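Local coordinates for protein anaphase-promoting complex subunit cut9 (Schizosaccharomyces pombe, PDB 2XPI) that serves as a TPR-repeat subunit of the anaphase-promoting complex, a ubiquitin ligase controlling mitosis and G1, forming homodimers and binding hcn1, at residues L254-N259 / L274-L279; D267-R272 / E292-S297; L344-L349 / N356-I361; N479-V484 / I495-N500; A520-A525 / I536-Q541. All blocks are in the same frame, centred on the assembly; numbering follows the deposited sequence.

Contact 1: residues L254-N259 / L274-L279; sequences LVLKLN and LYMLKL
Tyr275 and Met276 both carry CG beside the backbone N and opposite the carbonyl carbon (chi1 -78° and -70°), and from these neighbouring positions they deliver two different surfaces to the segment 254-259. The tyrosine offers the edge of its ring: Leu258 CD2 lies near the ring plane, 4.1 Å from CD1 of Tyr275, and the two side chains run roughly perpendicular to one another. The thioether chain passes across Val255 instead, with Met276 CG 3.8 Å from Val255 CG2. A third approach comes from Leu279, which meets Val255 head on, its CD2 3.6 Å from Val255 CG1. Val255 thus uses both methyl branches, CG2 mainly on Met276 and CG1 on Leu279, while the more exposed Leu256 adds a marginal touch, CD1 to the Met276 sulfur at 4.4 Å. In the superhelix of TPR hairpins this joins the end of helix 248-257, in TPR 5, to helix 268-276, in TPR 6, and Met276 to Leu279 form a type I beta turn. Every interaction across the contact is apolar. The phenol oxygen of Tyr275 is taken up elsewhere, hydrogen-bonded to Ala231 O, and its ring stacks with Phe237. Trp90 of the second subunit also packs on Tyr275, in keeping with the role of repeats 1-7 in homodimerization.

Contact 2: residues D267-R272 / E292-S297; sequences DAAFLR and EDYLSS
Tyr294 reaching Ala269 and Phe270 with the edge of its ring toward Phe270 CA, and Leu295 beside the phenylalanine, make a partly buried, apolar helix-helix contact inside TPR 6. The two short helical segments, 268-272 and 292-296, approach to 10.0 Å between axes at an angle of 112°, well away from antiparallel, and no hydrogen bond spans them. The wide spacing is bridged by the tyrosine: with CG anti to the backbone N (chi1 -179°), its ring extends to the backbone of the other helix. Phe270 CA sits in the ring plane, 3.7 Å from Tyr294 CE2, and the methyl of Ala269 lies 4.2 Å from that same carbon. Phe270 turns its own ring to Leu295, whose CD1 comes within 3.9 Å of Phe270 CD1, the side chains meeting nearly at right angles. The polar fringe is looser. Asp267 OD2 stands 3.8 Å from Tyr294 OH, but this carboxylate oxygen has a stronger partner in Arg83 of the second subunit, a salt bridge that ties the edge of the contact into the dimer; the same arginine makes a cation-pi contact with Phe270. Behind Tyr294, Ser297 OG donates to the carbonyl O of Tyr294 at 2.7 Å. Farther round, Ser296 and Glu292 turn to helix 305-317, where Glu292 pairs with Lys311, so helix 285-296 touches both helix 268-276 and helix 305-317.

Contact 3: residues L344-L349 / N356-I361; sequences LHLASL and NKLYLI
Leu349 and Ile361 reach for each other end to end, with CD1 of Leu349 3.5 Å from CD1 of Ile361. Similar first torsions prepare this meeting: CG of Leu349 and CG1 of Ile361 both lie beside the backbone N (chi1 -70° each), and both side chains leave the backbone toward the opposite helix. The same isoleucine methyl also receives His345, whose imidazole presents its edge, CE1 lying 3.5 Å from Ile361 CD1. The histidine gets there by the other choice, CG anti to the backbone N (chi1 -171°). Leu358 follows a different path, sliding past Leu349 in the reverse direction, so that its CD1 is 3.7 Å from Leu349 CB and 3.8 Å from Leu346 CD1, touching two leucines of segment 344-349. At the exposed border, the aliphatic part of Lys357 crosses Leu349, its CD 3.8 Å from Leu349 CD2, before the chain bends at the last torsion and carries the amine away. On the far flank Ser348 folds back to its own helix: OG donates to Leu344 O at 3.0 Å, and that carbonyl is held from opposite faces of its plane by OG and N of Ser348. Leu344 also packs on a modified side chain of another protein. With an axis spacing of 10.2 Å and an angle of 147° between directions, the two segments form the antiparallel helical hairpin of TPR 8, one of the repeats that bind hcn1.

Contact 4: residues N479-V484 / I495-N500; sequences NELGVV and INHFQN
Phe498 brings the end of its ring up to the backbone of helix 475-487 at Gly482, where no side chain stands between them: its CZ is 3.4 Å from Gly482 C. Phe498 CE1 lies 3.5 Å from Asn479 O, which sits at the ring edge. This is the tight half. The axes are 7.9 Å apart and nearly antiparallel, at 161°, and the CA atoms of Gly482 and His497 approach to 5.1 Å. Gly482 admitting the Phe498 ring is consistent with the small residue of the TPR consensus in the first helix that packs against the second. Val483 only grazes the ring, CG2 to Phe498 CE1 at 4.3 Å. The partly exposed half belongs to His497. Its imidazole covers Leu481: CB of Leu481 is over one face, 4.0 Å from the ring centroid and 20° off the normal, a CH-pi contact. The buried side faces more protein, since Asn521 and an apolar side chain of another protein chain pack on Phe498, in line with hcn1 binding by TPR 12. With no hydrogen bond between the segments, cohesion across this hairpin rests on van der Waals fit of the Phe498 ring to the Gly482 backbone and a CH-pi contact at His497.

Contact 5: residues A520-A525 / I536-Q541; sequences ANLGHA and IDALNQ
Ala538 and Leu539 fit against Gly523 in the antiparallel helical hairpin of TPR 13, where the axes of segments 520-525 and 536-541 come within 7.2 Å at 158°. Ala520, Gly523 and Ala538 leave room for this approach, with CA-CA distances of 4.5 Å for Ala520 with Leu539 and 4.8 Å for Gly523 with Ala538. Following the second segment, Ile536 looks away from the first helix and packs on Val559 and Tyr560 of helix 550-562, extending the hairpin into the next repeat. Two residues later Ala538 points toward helix 516-528, its methyl 3.6 Å from Gly523 N, and Leu522 closes over the same methyl from the flank, CD2 to Ala538 CB at 4.2 Å. Leu522 reaches it with CG anti to its own nitrogen (chi1 -180°). Leu539 comes next and divides its work between two turns of the facing helix: CD1 lies near Ala520, 4.0 Å from that residue's CB, while CD2 drops onto the glycine. Asn540 then leaves the interface and packs on Ile556, which also backs Leu539. On the far side of helix 516-528, both polar atoms of the Asn521 amide bond the backbone of another protein chain, as expected of a repeat that binds hcn1. No polar bond joins the two segments; Gly523, having no side chain, lets Leu539 CD2 come to 3.5 Å from its CA.

Overall arrangement
Starting from the N-terminal side, segment 254-259 opens contact 1, and segment 267-272 opens contact 2 before 274-279 closes the first; contact 2 closes at 292-297. The two loops thus cross, share helix 268-276 and touch where Leu295 meets Leu274; contact 1 joins TPR 5 to TPR 6, contact 2 lies within TPR 6, and both touch the second subunit. Contact 3 closes a short loop in TPR 8, its centre about 31 Å from that of contact 1. Contacts 4 and 5 then follow in series as hairpins of TPR 12 and TPR 13, centres about 12 Å apart, meeting through Phe498 with Asn521 and Ile495 with Ala525. None of the loops nests inside another.

Contact 1: residues L254-N259 / L274-L279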
# COMPACT_ATOMS: atom_id res chain seq x y z
N LEU A 254 -26.11 17.91 -15.87
CA LEU A 254 -25.03 17.08 -16.34
C LEU A 254 -25.59 15.71 -16.68
O LEU A 254 -25.47 15.28 -17.82
CB LEU A 254 -23.90 16.98 -15.31
CG LEU A 254 -22.73 16.06 -15.68
CD1 LEU A 254 -22.02 16.47 -16.96
CD2 LEU A 254 -21.74 16.02 -14.56
N VAL A 255 -26.23 15.02 -15.73
CA VAL A 255 -26.64 13.65 -16.01
C VAL A 255 -27.74 13.57 -17.05
O VAL A 255 -27.85 12.58 -17.78
CB VAL A 255 -27.02 12.81 -14.75
CG1 VAL A 255 -26.45 13.42 -13.50
CG2 VAL A 255 -28.51 12.58 -14.66
N LEU A 256 -28.55 14.62 -17.14
CA LEU A 256 -29.61 14.66 -18.13
C LEU A 256 -29.07 14.79 -19.54
O LEU A 256 -29.69 14.31 -20.49
CB LEU A 256 -30.62 15.77 -17.82
CG LEU A 256 -31.97 15.29 -17.24
CD1 LEU A 256 -31.85 13.91 -16.60
CD2 LEU A 256 -32.55 16.30 -16.26
N LYS A 257 -27.90 15.41 -19.69
CA LYS A 257 -27.37 15.69 -21.02
C LYS A 257 -26.29 14.68 -21.46
O LYS A 257 -25.84 14.68 -22.60
CB LYS A 257 -26.84 17.13 -21.10
N LEU A 258 -25.90 13.80 -20.54
CA LEU A 258 -24.95 12.73 -20.83
C LEU A 258 -25.42 11.80 -22.00
O LEU A 258 -26.62 11.65 -22.26
CB LEU A 258 -24.73 11.92 -19.56
CG LEU A 258 -23.37 11.92 -18.86
CD1 LEU A 258 -22.77 13.31 -18.72
CD2 LEU A 258 -23.47 11.21 -17.49
N ASN A 259 -24.47 11.18 -22.69
CA ASN A 259 -24.76 10.32 -23.83
C ASN A 259 -24.68 8.83 -23.44
O ASN A 259 -23.63 8.19 -23.52
CB ASN A 259 -23.76 10.65 -24.95
CG ASN A 259 -23.83 9.69 -26.15
OD1 ASN A 259 -24.80 8.94 -26.33
ND2 ASN A 259 -22.80 9.74 -26.99
N LEU A 274 -29.56 5.12 -12.15
CA LEU A 274 -28.54 4.93 -11.13
C LEU A 274 -27.89 6.25 -10.76
O LEU A 274 -27.69 6.53 -9.59
CB LEU A 274 -27.45 3.96 -11.63
CG LEU A 274 -27.40 2.52 -11.13
CD1 LEU A 274 -28.76 1.96 -10.81
CD2 LEU A 274 -26.69 1.66 -12.15
N TYR A 275 -27.55 7.05 -11.77
CA TYR A 275 -26.89 8.34 -11.51
C TYR A 275 -27.80 9.31 -10.77
O TYR A 275 -27.40 9.94 -9.80
CB TYR A 275 -26.37 8.94 -12.83
CG TYR A 275 -25.08 8.29 -13.29
CD1 TYR A 275 -24.42 8.73 -14.43
CD2 TYR A 275 -24.54 7.23 -12.58
CE1 TYR A 275 -23.24 8.14 -14.82
CE2 TYR A 275 -23.38 6.64 -12.97
CZ TYR A 275 -22.73 7.09 -14.10
OH TYR A 275 -21.55 6.47 -14.47
N MET A 276 -29.04 9.42 -11.21
CA MET A 276 -30.01 10.27 -10.55
C MET A 276 -30.15 9.94 -9.06
O MET A 276 -30.44 10.83 -8.26
CB MET A 276 -31.35 10.24 -11.30
CG MET A 276 -31.28 10.95 -12.66
SD MET A 276 -32.76 10.77 -13.70
CE MET A 276 -33.75 9.93 -12.50
N LEU A 277 -29.93 8.69 -8.68
CA LEU A 277 -30.01 8.32 -7.26
C LEU A 277 -28.93 9.00 -6.43
O LEU A 277 -29.04 9.05 -5.21
CB LEU A 277 -29.89 6.81 -7.06
CG LEU A 277 -30.96 5.86 -7.58
CD1 LEU A 277 -30.75 4.52 -6.89
CD2 LEU A 277 -32.37 6.38 -7.32
N LYS A 278 -27.87 9.48 -7.08
CA LYS A 278 -26.76 10.14 -6.38
C LYS A 278 -27.03 11.61 -6.09
O LYS A 278 -26.27 12.27 -5.38
CB LYS A 278 -25.47 10.03 -7.20
CG LYS A 278 -24.92 8.62 -7.32
CD LYS A 278 -24.98 7.95 -5.96
CE LYS A 278 -24.20 6.64 -5.91
NZ LYS A 278 -24.05 6.20 -4.49
N LEU A 279 -28.14 12.11 -6.63
CA LEU A 279 -28.36 13.53 -6.82
C LEU A 279 -29.24 14.19 -5.77
O LEU A 279 -29.72 13.54 -4.85
CB LEU A 279 -28.98 13.76 -8.18
CG LEU A 279 -28.05 14.05 -9.35
CD1 LEU A 279 -26.62 13.61 -9.09
CD2 LEU A 279 -28.63 13.40 -10.59

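Contact 2: residues D267-R272 / E292-S297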
# COMPACT_ATOMS: atom_id res chain seq x y z
N ASP A 267 -30.21 0.29 -23.14
CA ASP A 267 -30.44 0.20 -21.70
C ASP A 267 -30.06 1.53 -21.02
O ASP A 267 -29.61 1.55 -19.87
CB ASP A 267 -29.64 -0.97 -21.11
CG ASP A 267 -30.08 -1.34 -19.71
OD1 ASP A 267 -29.19 -1.61 -18.87
OD2 ASP A 267 -31.30 -1.35 -19.44
N ALA A 268 -30.22 2.63 -21.74
CA ALA A 268 -29.76 3.93 -21.27
C ALA A 268 -30.43 4.33 -19.97
O ALA A 268 -29.79 4.95 -19.12
CB ALA A 268 -29.99 5.00 -22.32
N ALA A 269 -31.70 3.96 -19.80
CA ALA A 269 -32.47 4.41 -18.66
C ALA A 269 -31.99 3.80 -17.36
O ALA A 269 -32.15 4.39 -16.30
CB ALA A 269 -33.95 4.15 -18.84
N PHE A 270 -31.41 2.62 -17.44
CA PHE A 270 -30.91 1.94 -16.26
C PHE A 270 -29.75 2.72 -15.65
O PHE A 270 -29.76 3.04 -14.46
CB PHE A 270 -30.48 0.53 -16.63
CG PHE A 270 -29.76 -0.21 -15.53
CD1 PHE A 270 -30.47 -0.79 -14.49
CD2 PHE A 270 -28.39 -0.36 -15.57
CE1 PHE A 270 -29.81 -1.49 -13.49
CE2 PHE A 270 -27.73 -1.05 -14.59
CZ PHE A 270 -28.45 -1.62 -13.54
N LEU A 271 -28.75 3.04 -16.46
CA LEU A 271 -27.61 3.77 -15.93
C LEU A 271 -28.02 5.18 -15.50
O LEU A 271 -27.65 5.62 -14.43
CB LEU A 271 -26.47 3.81 -16.95
CG LEU A 271 -25.24 4.63 -16.55
CD1 LEU A 271 -24.57 4.09 -15.27
CD2 LEU A 271 -24.26 4.71 -17.71
N ARG A 272 -28.78 5.87 -16.33
CA ARG A 272 -29.24 7.21 -15.98
C ARG A 272 -29.98 7.24 -14.64
O ARG A 272 -29.77 8.15 -13.85
CB ARG A 272 -30.12 7.81 -17.08
CG ARG A 272 -30.72 9.14 -16.71
CD ARG A 272 -31.16 9.90 -17.94
NE ARG A 272 -31.70 9.01 -18.95
CZ ARG A 272 -32.92 8.48 -18.89
NH1 ARG A 272 -33.70 8.79 -17.85
NH2 ARG A 272 -33.35 7.66 -19.85
N GLU A 292 -36.56 5.79 -9.35
CA GLU A 292 -36.65 4.96 -8.16
C GLU A 292 -37.66 3.83 -8.40
O GLU A 292 -37.52 2.73 -7.85
CB GLU A 292 -37.04 5.82 -6.95
CG GLU A 292 -36.83 5.15 -5.59
CD GLU A 292 -37.85 4.04 -5.30
OE1 GLU A 292 -39.06 4.25 -5.55
OE2 GLU A 292 -37.44 2.96 -4.81
N ASP A 293 -38.67 4.09 -9.22
CA ASP A 293 -39.64 3.05 -9.52
C ASP A 293 -39.08 2.04 -10.51
O ASP A 293 -39.17 0.82 -10.29
CB ASP A 293 -40.94 3.66 -10.03
CG ASP A 293 -42.14 3.11 -9.30
OD1 ASP A 293 -42.00 2.82 -8.09
OD2 ASP A 293 -43.22 2.97 -9.92
N TYR A 294 -38.51 2.54 -11.59
CA TYR A 294 -37.87 1.70 -12.58
C TYR A 294 -36.88 0.73 -11.92
O TYR A 294 -36.91 -0.47 -12.19
CB TYR A 294 -37.17 2.56 -13.62
CG TYR A 294 -36.48 1.77 -14.70
CD1 TYR A 294 -37.20 0.89 -15.51
CD2 TYR A 294 -35.12 1.92 -14.94
CE1 TYR A 294 -36.57 0.18 -16.53
CE2 TYR A 294 -34.49 1.21 -15.93
CZ TYR A 294 -35.21 0.34 -16.73
OH TYR A 294 -34.57 -0.35 -17.72
N LEU A 295 -36.01 1.25 -11.06
CA LEU A 295 -34.99 0.42 -10.42
C LEU A 295 -35.54 -0.59 -9.40
O LEU A 295 -34.97 -1.67 -9.21
CB LEU A 295 -33.91 1.29 -9.79
CG LEU A 295 -32.68 1.66 -10.63
CD1 LEU A 295 -32.79 1.19 -12.07
CD2 LEU A 295 -32.45 3.15 -10.55
N SER A 296 -36.63 -0.24 -8.74
CA SER A 296 -37.30 -1.17 -7.83
C SER A 296 -38.02 -2.30 -8.57
O SER A 296 -38.22 -3.38 -8.02
CB SER A 296 -38.25 -0.43 -6.89
OG SER A 296 -37.54 0.14 -5.80
N SER A 297 -38.39 -2.06 -9.83
CA SER A 297 -38.97 -3.11 -10.65
C SER A 297 -37.91 -4.09 -11.18
O SER A 297 -38.24 -5.17 -11.67
CB SER A 297 -39.78 -2.51 -11.82
OG SER A 297 -38.94 -2.06 -12.87

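Contact 3: residues L344-L349 / N356-I361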
# COMPACT_ATOMS: atom_id res chain seq x y z
N LEU A 344 -26.40 9.52 7.73
CA LEU A 344 -27.84 9.43 7.88
C LEU A 344 -28.21 8.66 9.15
O LEU A 344 -29.14 9.01 9.89
CB LEU A 344 -28.44 8.69 6.68
CG LEU A 344 -29.32 9.44 5.68
CD1 LEU A 344 -29.82 10.78 6.25
CD2 LEU A 344 -28.56 9.65 4.38
N HIS A 345 -27.48 7.58 9.38
CA HIS A 345 -27.72 6.73 10.52
C HIS A 345 -27.39 7.47 11.83
O HIS A 345 -28.20 7.53 12.76
CB HIS A 345 -26.86 5.49 10.37
CG HIS A 345 -27.17 4.43 11.36
ND1 HIS A 345 -26.26 3.98 12.28
CD2 HIS A 345 -28.32 3.76 11.61
CE1 HIS A 345 -26.82 3.06 13.04
NE2 HIS A 345 -28.07 2.90 12.65
N LEU A 346 -26.18 8.02 11.89
CA LEU A 346 -25.73 8.80 13.03
C LEU A 346 -26.70 9.95 13.34
O LEU A 346 -27.15 10.11 14.50
CB LEU A 346 -24.35 9.38 12.75
CG LEU A 346 -23.14 8.57 13.22
CD1 LEU A 346 -23.54 7.33 13.97
CD2 LEU A 346 -22.25 8.22 12.05
N ALA A 347 -27.01 10.75 12.33
CA ALA A 347 -27.83 11.93 12.54
C ALA A 347 -29.23 11.55 13.03
O ALA A 347 -29.81 12.23 13.87
CB ALA A 347 -27.89 12.76 11.29
N SER A 348 -29.76 10.44 12.53
CA SER A 348 -31.07 9.96 12.99
C SER A 348 -31.03 9.42 14.41
O SER A 348 -32.00 9.58 15.15
CB SER A 348 -31.63 8.90 12.04
OG SER A 348 -31.92 9.48 10.78
N LEU A 349 -29.93 8.78 14.80
CA LEU A 349 -29.77 8.33 16.18
C LEU A 349 -29.64 9.53 17.15
O LEU A 349 -30.19 9.50 18.25
CB LEU A 349 -28.59 7.36 16.35
CG LEU A 349 -28.68 5.94 15.76
CD1 LEU A 349 -27.31 5.22 15.79
CD2 LEU A 349 -29.77 5.08 16.43
N ASN A 356 -26.46 5.03 23.84
CA ASN A 356 -25.97 3.67 23.80
C ASN A 356 -25.59 3.24 22.38
O ASN A 356 -24.48 2.76 22.14
CB ASN A 356 -27.03 2.73 24.39
CG ASN A 356 -26.58 1.27 24.40
OD1 ASN A 356 -27.34 0.36 24.04
ND2 ASN A 356 -25.33 1.04 24.82
N LYS A 357 -26.50 3.44 21.43
CA LYS A 357 -26.23 3.04 20.06
C LYS A 357 -25.10 3.85 19.44
O LYS A 357 -24.25 3.29 18.76
CB LYS A 357 -27.49 3.10 19.19
CG LYS A 357 -28.60 2.15 19.61
CD LYS A 357 -29.48 1.84 18.42
CE LYS A 357 -30.73 1.04 18.80
NZ LYS A 357 -30.40 -0.19 19.57
N LEU A 358 -25.09 5.16 19.69
CA LEU A 358 -24.03 6.06 19.23
C LEU A 358 -22.68 5.67 19.82
O LEU A 358 -21.64 5.80 19.17
CB LEU A 358 -24.33 7.49 19.66
CG LEU A 358 -24.83 8.59 18.73
CD1 LEU A 358 -25.09 8.07 17.31
CD2 LEU A 358 -26.07 9.24 19.34
N TYR A 359 -22.71 5.22 21.07
CA TYR A 359 -21.50 4.82 21.78
C TYR A 359 -20.86 3.54 21.22
O TYR A 359 -19.65 3.48 21.01
CB TYR A 359 -21.81 4.61 23.26
CG TYR A 359 -20.58 4.32 24.09
CD1 TYR A 359 -19.71 5.35 24.45
CD2 TYR A 359 -20.29 3.03 24.52
CE1 TYR A 359 -18.58 5.11 25.20
CE2 TYR A 359 -19.17 2.77 25.29
CZ TYR A 359 -18.32 3.81 25.63
OH TYR A 359 -17.20 3.57 26.38
N LEU A 360 -21.69 2.53 20.98
CA LEU A 360 -21.23 1.27 20.39
C LEU A 360 -20.61 1.49 19.01
O LEU A 360 -19.52 0.99 18.71
CB LEU A 360 -22.39 0.28 20.28
CG LEU A 360 -23.16 -0.01 21.57
CD1 LEU A 360 -24.43 -0.80 21.26
CD2 LEU A 360 -22.30 -0.72 22.63
N ILE A 361 -21.32 2.23 18.16
CA ILE A 361 -20.86 2.50 16.80
C ILE A 361 -19.54 3.26 16.76
O ILE A 361 -18.61 2.90 16.03
CB ILE A 361 -21.91 3.31 16.03
CG1 ILE A 361 -23.14 2.45 15.75
CG2 ILE A 361 -21.32 3.83 14.73
CD1 ILE A 361 -24.40 3.25 15.55

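Contact 4: residues N479-V484 / I495-N500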
# COMPACT_ATOMS: atom_id res chain seq x y z
N ASN A 479 -41.00 27.35 12.43
CA ASN A 479 -40.75 27.95 13.72
C ASN A 479 -39.86 29.19 13.60
O ASN A 479 -40.18 30.22 14.14
CB ASN A 479 -40.14 26.95 14.71
CG ASN A 479 -39.86 27.59 16.06
OD1 ASN A 479 -38.80 28.18 16.27
ND2 ASN A 479 -40.82 27.51 16.96
N GLU A 480 -38.76 29.08 12.86
CA GLU A 480 -37.85 30.21 12.73
C GLU A 480 -38.47 31.40 11.99
O GLU A 480 -38.24 32.55 12.35
CB GLU A 480 -36.54 29.77 12.07
CG GLU A 480 -35.86 28.61 12.77
CD GLU A 480 -35.58 28.87 14.25
OE1 GLU A 480 -35.09 29.97 14.57
OE2 GLU A 480 -35.86 27.98 15.09
N LEU A 481 -39.25 31.14 10.95
CA LEU A 481 -39.96 32.22 10.28
C LEU A 481 -40.95 32.89 11.24
O LEU A 481 -41.25 34.08 11.12
CB LEU A 481 -40.71 31.68 9.08
CG LEU A 481 -39.88 31.46 7.82
CD1 LEU A 481 -40.61 30.53 6.86
CD2 LEU A 481 -39.58 32.82 7.19
N GLY A 482 -41.45 32.11 12.20
CA GLY A 482 -42.43 32.59 13.16
C GLY A 482 -41.81 33.46 14.23
O GLY A 482 -42.40 34.43 14.66
N VAL A 483 -40.60 33.10 14.66
CA VAL A 483 -39.86 33.90 15.62
C VAL A 483 -39.47 35.26 15.02
O VAL A 483 -39.21 36.23 15.73
CB VAL A 483 -38.61 33.17 16.11
CG1 VAL A 483 -37.72 34.10 16.92
CG2 VAL A 483 -39.01 31.97 16.95
N VAL A 484 -39.44 35.31 13.69
CA VAL A 484 -39.05 36.51 12.98
C VAL A 484 -40.27 37.41 12.84
O VAL A 484 -40.19 38.61 13.08
CB VAL A 484 -38.40 36.16 11.60
CG1 VAL A 484 -38.70 37.19 10.54
CG2 VAL A 484 -36.91 35.96 11.77
N ILE A 495 -48.41 33.47 14.52
CA ILE A 495 -49.31 32.40 14.95
C ILE A 495 -49.52 31.38 13.84
O ILE A 495 -49.52 30.17 14.08
CB ILE A 495 -50.67 32.95 15.40
CG1 ILE A 495 -50.60 33.44 16.84
CG2 ILE A 495 -51.77 31.91 15.24
CD1 ILE A 495 -51.55 34.58 17.14
N ASN A 496 -49.68 31.88 12.61
CA ASN A 496 -49.89 30.99 11.47
C ASN A 496 -48.69 30.08 11.26
O ASN A 496 -48.83 28.88 11.01
CB ASN A 496 -50.19 31.80 10.20
CG ASN A 496 -51.43 32.68 10.34
OD1 ASN A 496 -51.53 33.71 9.68
ND2 ASN A 496 -52.37 32.26 11.19
N HIS A 497 -47.50 30.65 11.36
CA HIS A 497 -46.28 29.88 11.20
C HIS A 497 -46.12 28.84 12.29
O HIS A 497 -45.89 27.67 11.99
CB HIS A 497 -45.07 30.80 11.10
CG HIS A 497 -44.89 31.39 9.73
ND1 HIS A 497 -44.39 32.65 9.53
CD2 HIS A 497 -45.15 30.88 8.50
CE1 HIS A 497 -44.34 32.90 8.23
NE2 HIS A 497 -44.79 31.83 7.59
N PHE A 498 -46.23 29.25 13.55
CA PHE A 498 -46.21 28.29 14.65
C PHE A 498 -47.24 27.18 14.53
O PHE A 498 -46.94 26.01 14.78
CB PHE A 498 -46.37 28.99 15.98
CG PHE A 498 -45.30 29.98 16.26
CD1 PHE A 498 -43.99 29.69 15.94
CD2 PHE A 498 -45.60 31.20 16.83
CE1 PHE A 498 -43.00 30.59 16.19
CE2 PHE A 498 -44.61 32.10 17.08
CZ PHE A 498 -43.31 31.80 16.76
N GLN A 499 -48.47 27.53 14.15
CA GLN A 499 -49.52 26.53 14.02
C GLN A 499 -49.19 25.51 12.94
O GLN A 499 -49.58 24.35 13.01
CB GLN A 499 -50.88 27.17 13.77
CG GLN A 499 -51.60 27.61 15.02
CD GLN A 499 -52.79 28.53 14.74
OE1 GLN A 499 -53.57 28.85 15.65
NE2 GLN A 499 -52.93 28.97 13.48
N ASN A 500 -48.45 25.95 11.92
CA ASN A 500 -48.09 25.05 10.83
C ASN A 500 -46.88 24.18 11.12
O ASN A 500 -46.80 23.07 10.61
CB ASN A 500 -47.92 25.82 9.53
CG ASN A 500 -49.07 25.58 8.59
OD1 ASN A 500 -50.07 26.29 8.61
ND2 ASN A 500 -48.95 24.53 7.79

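Contact 5: residues A520-A525 / I536-Q541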
# COMPACT_ATOMS: atom_id res chain seq x y z
N ALA A 520 -44.74 27.01 23.33
CA ALA A 520 -44.58 28.21 24.13
C ALA A 520 -44.50 29.41 23.20
O ALA A 520 -45.09 30.43 23.48
CB ALA A 520 -43.37 28.12 25.02
N ASN A 521 -43.80 29.27 22.07
CA ASN A 521 -43.79 30.36 21.09
C ASN A 521 -45.20 30.78 20.68
O ASN A 521 -45.54 31.96 20.69
CB ASN A 521 -42.99 29.98 19.83
CG ASN A 521 -41.49 29.96 20.07
OD1 ASN A 521 -41.00 30.39 21.12
ND2 ASN A 521 -40.74 29.47 19.08
N LEU A 522 -46.03 29.82 20.32
CA LEU A 522 -47.40 30.10 19.94
C LEU A 522 -48.11 30.79 21.10
O LEU A 522 -48.89 31.72 20.90
CB LEU A 522 -48.10 28.80 19.60
CG LEU A 522 -49.55 28.86 19.16
CD1 LEU A 522 -49.66 29.47 17.78
CD2 LEU A 522 -50.11 27.43 19.18
N GLY A 523 -47.84 30.34 22.32
CA GLY A 523 -48.36 30.98 23.51
C GLY A 523 -47.94 32.43 23.68
O GLY A 523 -48.72 33.24 24.19
N HIS A 524 -46.72 32.77 23.28
CA HIS A 524 -46.20 34.14 23.36
C HIS A 524 -46.82 35.04 22.30
O HIS A 524 -47.05 36.22 22.54
CB HIS A 524 -44.67 34.16 23.23
CG HIS A 524 -43.95 33.92 24.52
ND1 HIS A 524 -43.20 32.79 24.75
CD2 HIS A 524 -43.87 34.66 25.65
CE1 HIS A 524 -42.69 32.84 25.96
NE2 HIS A 524 -43.07 33.97 26.53
N ALA A 525 -47.09 34.50 21.12
CA ALA A 525 -47.80 35.24 20.10
C ALA A 525 -49.20 35.58 20.61
O ALA A 525 -49.70 36.67 20.37
CB ALA A 525 -47.88 34.44 18.81
N ILE A 536 -52.65 30.48 27.60
CA ILE A 536 -52.48 29.57 28.70
C ILE A 536 -52.39 28.17 28.13
O ILE A 536 -51.46 27.42 28.42
CB ILE A 536 -53.65 29.64 29.70
CG1 ILE A 536 -53.52 30.88 30.58
CG2 ILE A 536 -53.67 28.41 30.57
CD1 ILE A 536 -52.20 30.98 31.30
N ASP A 537 -53.36 27.81 27.29
CA ASP A 537 -53.41 26.47 26.76
C ASP A 537 -52.10 26.09 26.04
O ASP A 537 -51.60 24.97 26.22
CB ASP A 537 -54.60 26.28 25.83
CG ASP A 537 -54.66 24.88 25.26
OD1 ASP A 537 -55.00 23.95 26.03
OD2 ASP A 537 -54.34 24.70 24.06
N ALA A 538 -51.57 27.01 25.23
CA ALA A 538 -50.34 26.76 24.47
C ALA A 538 -49.10 26.74 25.36
O ALA A 538 -48.23 25.89 25.19
CB ALA A 538 -50.17 27.76 23.36
N LEU A 539 -49.01 27.69 26.29
CA LEU A 539 -47.88 27.76 27.21
C LEU A 539 -47.80 26.48 27.98
O LEU A 539 -46.71 26.01 28.31
CB LEU A 539 -48.03 28.91 28.22
CG LEU A 539 -47.45 30.28 27.89
CD1 LEU A 539 -46.11 30.14 27.18
CD2 LEU A 539 -48.41 31.02 27.03
N ASN A 540 -48.97 25.95 28.30
CA ASN A 540 -49.11 24.75 29.11
C ASN A 540 -48.56 23.55 28.38
O ASN A 540 -47.89 22.69 28.97
CB ASN A 540 -50.58 24.48 29.44
CG ASN A 540 -51.07 25.32 30.59
OD1 ASN A 540 -50.32 26.10 31.17
ND2 ASN A 540 -52.35 25.16 30.95
N GLN A 541 -48.88 23.48 27.09
CA GLN A 541 -48.49 22.36 26.27
C GLN A 541 -46.98 22.48 26.06
O GLN A 541 -46.29 21.47 25.91
CB GLN A 541 -49.28 22.38 24.96
CG GLN A 541 -48.91 21.29 23.98
CD GLN A 541 -49.59 19.97 24.30
OE1 GLN A 541 -50.71 19.97 24.82
NE2 GLN A 541 -48.92 18.85 23.99